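Local coordinates for hypothetical membrane protein (Corynebacterium glutamicum, PDB 6JSA) that binds heme through this C-terminal HtaA domain and probably passes it on in corynebacterial heme uptake, at residues 90-98 with 110-120. Sequence-based numbering, arbitrary orientation.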
loop_
_atom_site.group_PDB
_atom_site.type_symbol
_atom_site.label_atom_id
_atom_site.label_comp_id
_atom_site.label_asym_id
_atom_site.label_seq_id
_atom_site.Cartn_x
_atom_site.Cartn_y
_atom_site.Cartn_z
ATOM N N ASN A 90 0.824 -15.507 9.133
ATOM C CA ASN A 90 1.127 -15.355 7.715
ATOM C C ASN A 90 0.019 -14.649 6.929
ATOM O O ASN A 90 -0.008 -14.728 5.694
ATOM C CB ASN A 90 1.482 -16.713 7.107
ATOM C CG ASN A 90 2.751 -17.289 7.703
ATOM O OD1 ASN A 90 3.701 -16.555 7.991
ATOM N ND2 ASN A 90 2.772 -18.601 7.908
ATOM N N SER A 91 -0.882 -13.955 7.609
ATOM C CA SER A 91 -1.877 -13.120 6.955
ATOM C C SER A 91 -1.812 -11.729 7.562
ATOM O O SER A 91 -1.165 -11.503 8.586
ATOM C CB SER A 91 -3.287 -13.694 7.104
ATOM O OG SER A 91 -3.672 -13.715 8.463
ATOM N N GLY A 92 -2.489 -10.783 6.928
ATOM C CA GLY A 92 -2.440 -9.430 7.431
ATOM C C GLY A 92 -3.296 -8.484 6.629
ATOM O O GLY A 92 -4.178 -8.895 5.869
ATOM N N GLU A 93 -3.014 -7.198 6.811
ATOM C CA GLU A 93 -3.785 -6.131 6.196
ATOM C C GLU A 93 -2.849 -5.032 5.727
ATOM O O GLU A 93 -1.871 -4.692 6.405
ATOM C CB GLU A 93 -4.774 -5.533 7.200
ATOM C CG GLU A 93 -5.836 -6.513 7.664
ATOM C CD GLU A 93 -6.765 -5.922 8.704
ATOM O OE1 GLU A 93 -6.331 -5.035 9.467
ATOM O OE2 GLU A 93 -7.936 -6.344 8.753
ATOM N N LEU A 94 -3.160 -4.473 4.570
ATOM C CA LEU A 94 -2.501 -3.269 4.080
ATOM C C LEU A 94 -3.471 -2.121 4.328
ATOM O O LEU A 94 -4.574 -2.103 3.770
ATOM C CB LEU A 94 -2.175 -3.416 2.598
ATOM C CG LEU A 94 -1.439 -2.247 1.948
ATOM C CD1 LEU A 94 -0.167 -1.899 2.709
ATOM C CD2 LEU A 94 -1.134 -2.602 0.499
ATOM N N ILE A 95 -3.081 -1.197 5.197
ATOM C CA ILE A 95 -3.922 -0.088 5.633
ATOM C C ILE A 95 -3.346 1.211 5.078
ATOM O O ILE A 95 -2.125 1.380 5.018
ATOM C CB ILE A 95 -3.956 -0.064 7.175
ATOM C CG1 ILE A 95 -4.555 -1.367 7.725
ATOM C CG2 ILE A 95 -4.700 1.148 7.703
ATOM C CD1 ILE A 95 -4.199 -1.633 9.179
ATOM N N ALA A 96 -4.221 2.136 4.682
ATOM C CA ALA A 96 -3.771 3.440 4.214
ATOM C C ALA A 96 -4.903 4.439 4.382
ATOM O O ALA A 96 -6.067 4.062 4.544
ATOM C CB ALA A 96 -3.325 3.384 2.753
ATOM N N ASP A 97 -4.543 5.722 4.352
ATOM C CA ASP A 97 -5.509 6.808 4.247
ATOM C C ASP A 97 -5.771 7.054 2.767
ATOM O O ASP A 97 -4.830 7.256 1.993
ATOM C CB ASP A 97 -4.938 8.095 4.846
ATOM C CG ASP A 97 -4.470 7.929 6.283
ATOM O OD1 ASP A 97 -4.930 6.988 6.963
ATOM O OD2 ASP A 97 -3.645 8.758 6.729
ATOM N N VAL A 98 -7.039 7.017 2.359
ATOM C CA VAL A 98 -7.385 7.062 0.939
ATOM C C VAL A 98 -8.466 8.101 0.685
ATOM O O VAL A 98 -9.507 8.097 1.348
ATOM C CB VAL A 98 -7.848 5.688 0.417
ATOM C CG1 VAL A 98 -8.205 5.771 -1.078
ATOM C CG2 VAL A 98 -6.777 4.638 0.661
ATOM N N TYR A 110 -12.184 8.179 2.248
ATOM C CA TYR A 110 -12.411 6.880 2.871
ATOM C C TYR A 110 -11.788 6.785 4.249
ATOM O O TYR A 110 -12.014 5.790 4.951
ATOM C CB TYR A 110 -11.893 5.753 1.961
ATOM C CG TYR A 110 -12.681 5.671 0.681
ATOM C CD1 TYR A 110 -12.326 6.431 -0.425
ATOM C CD2 TYR A 110 -13.813 4.864 0.593
ATOM C CE1 TYR A 110 -13.072 6.382 -1.585
ATOM C CE2 TYR A 110 -14.562 4.801 -0.562
ATOM C CZ TYR A 110 -14.189 5.568 -1.649
ATOM O OH TYR A 110 -14.933 5.526 -2.803
ATOM N N GLY A 111 -11.028 7.800 4.652
ATOM C CA GLY A 111 -10.337 7.762 5.913
ATOM C C GLY A 111 -9.231 6.717 5.893
ATOM O O GLY A 111 -8.723 6.303 4.846
ATOM N N ARG A 112 -8.873 6.278 7.092
ATOM C CA ARG A 112 -7.895 5.217 7.249
ATOM C C ARG A 112 -8.620 3.885 7.118
ATOM O O ARG A 112 -9.546 3.599 7.886
ATOM C CB ARG A 112 -7.200 5.332 8.602
ATOM C CG ARG A 112 -6.024 4.405 8.724
ATOM C CD ARG A 112 -4.976 4.928 9.692
ATOM N NE ARG A 112 -3.786 4.083 9.642
ATOM C CZ ARG A 112 -2.842 4.181 8.709
ATOM N NH1 ARG A 112 -2.936 5.099 7.750
ATOM N NH2 ARG A 112 -1.808 3.356 8.721
ATOM N N THR A 113 -8.221 3.082 6.135
ATOM C CA THR A 113 -9.017 1.929 5.741
ATOM C C THR A 113 -8.104 0.783 5.325
ATOM O O THR A 113 -6.975 0.997 4.880
ATOM C CB THR A 113 -9.956 2.306 4.582
ATOM O OG1 THR A 113 -10.866 1.235 4.328
ATOM C CG2 THR A 113 -9.166 2.613 3.306
ATOM N N VAL A 114 -8.605 -0.441 5.466
ATOM C CA VAL A 114 -7.915 -1.584 4.882
ATOM C C VAL A 114 -8.098 -1.530 3.370
ATOM O O VAL A 114 -9.224 -1.608 2.870
ATOM C CB VAL A 114 -8.438 -2.901 5.471
ATOM C CG1 VAL A 114 -7.783 -4.093 4.786
ATOM C CG2 VAL A 114 -8.191 -2.932 6.970
ATOM N N VAL A 115 -6.992 -1.368 2.641
ATOM C CA VAL A 115 -7.016 -1.357 1.178
ATOM C C VAL A 115 -6.980 -2.773 0.620
ATOM O O VAL A 115 -7.524 -3.037 -0.458
ATOM C CB VAL A 115 -5.839 -0.509 0.656
ATOM C CG1 VAL A 115 -5.679 -0.626 -0.853
ATOM C CG2 VAL A 115 -6.034 0.938 1.037
ATOM N N GLY A 116 -6.337 -3.699 1.324
ATOM C CA GLY A 116 -6.286 -5.077 0.881
ATOM C C GLY A 116 -5.910 -6.015 1.999
ATOM O O GLY A 116 -5.305 -5.616 3.000
ATOM N N THR A 117 -6.298 -7.272 1.827
ATOM C CA THR A 117 -5.871 -8.307 2.748
ATOM C C THR A 117 -4.605 -8.965 2.222
ATOM O O THR A 117 -4.421 -9.148 1.013
ATOM C CB THR A 117 -6.970 -9.340 2.977
ATOM O OG1 THR A 117 -7.451 -9.793 1.714
ATOM C CG2 THR A 117 -8.122 -8.720 3.761
ATOM N N LEU A 118 -3.712 -9.287 3.148
ATOM C CA LEU A 118 -2.400 -9.817 2.816
ATOM C C LEU A 118 -2.332 -11.308 3.098
ATOM O O LEU A 118 -2.768 -11.778 4.155
ATOM C CB LEU A 118 -1.322 -9.133 3.653
ATOM C CG LEU A 118 -1.235 -7.623 3.480
ATOM C CD1 LEU A 118 -0.081 -7.066 4.296
ATOM C CD2 LEU A 118 -1.083 -7.256 2.014
ATOM N N ASN A 119 -1.744 -12.039 2.160
ATOM C CA ASN A 119 -1.409 -13.447 2.336
ATOM C C ASN A 119 0.084 -13.559 2.062
ATOM O O ASN A 119 0.521 -13.384 0.917
ATOM C CB ASN A 119 -2.215 -14.318 1.374
ATOM C CG ASN A 119 -1.873 -15.787 1.496
ATOM O OD1 ASN A 119 -1.357 -16.231 2.518
ATOM N ND2 ASN A 119 -2.161 -16.551 0.449
ATOM N N PHE A 120 0.869 -13.802 3.112
ATOM C CA PHE A 120 2.319 -13.802 2.980
ATOM C C PHE A 120 2.805 -15.103 2.367
ATOM O O PHE A 120 2.471 -16.187 2.848
ATOM C CB PHE A 120 2.990 -13.564 4.333
ATOM C CG PHE A 120 2.903 -12.140 4.784
ATOM C CD1 PHE A 120 1.793 -11.687 5.489
ATOM C CD2 PHE A 120 3.907 -11.235 4.466
ATOM C CE1 PHE A 120 1.684 -10.360 5.876
ATOM C CE2 PHE A 120 3.810 -9.901 4.860
ATOM C CZ PHE A 120 2.694 -9.466 5.569
#
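L94 O accepts two backbone N-H groups from the other strand. V115 N is 2.8 Å from L94 O and lies nearly along the C=O axis. G116 N makes a weak bond to the same L94 O at 3.4 Å. Two residues thus face L94, which makes this a classic beta bulge. The antiparallel register shifts by one here. L94 N in turn bonds to G116 O in a nearly straight line. Regular pairing continues on either side of the bulge, with G92 bonded to L118 and A96 to T113.

The two faces of the strands differ. On one, R112 runs across the other strand between D97, its pair, and I95. Its CG stands anti to the backbone N (chi1 -170°), and the chain stays extended to NE. R112 NH1 gives a hydrogen bond of 2.9 Å to D97 OD1 within a salt bridge. D97 OD1 lies in the guanidinium plane, but the nitrogen comes from above the carboxylate plane. The two planes are 80° apart. I95 CG2 sits over one guanidinium face, 3.6 Å from R112 NE. Nearby, V114 CG2 packs against the carboxylate end of E93, 3.7 Å from E93 CD.

The other face is mostly apolar, though T113 OG1 bonds to S141. L118 CD2 lies 4.0 Å from L94 CB, and I159 packs on both leucines. V115 CG2 touches V98 CG2 at 3.8 Å and also meets A96 CB.

The strands belong to the antiparallel beta structure of the HtaA domain. The Y110 side chain is about 9 Å from the bound heme. R112 also forms a salt bridge with E84, and D97 OD2 takes a hydrogen bond from N82. The opposite charges are thus matched, and the polar cluster links the corner at R112 and strand 91-101 to strand 76-88.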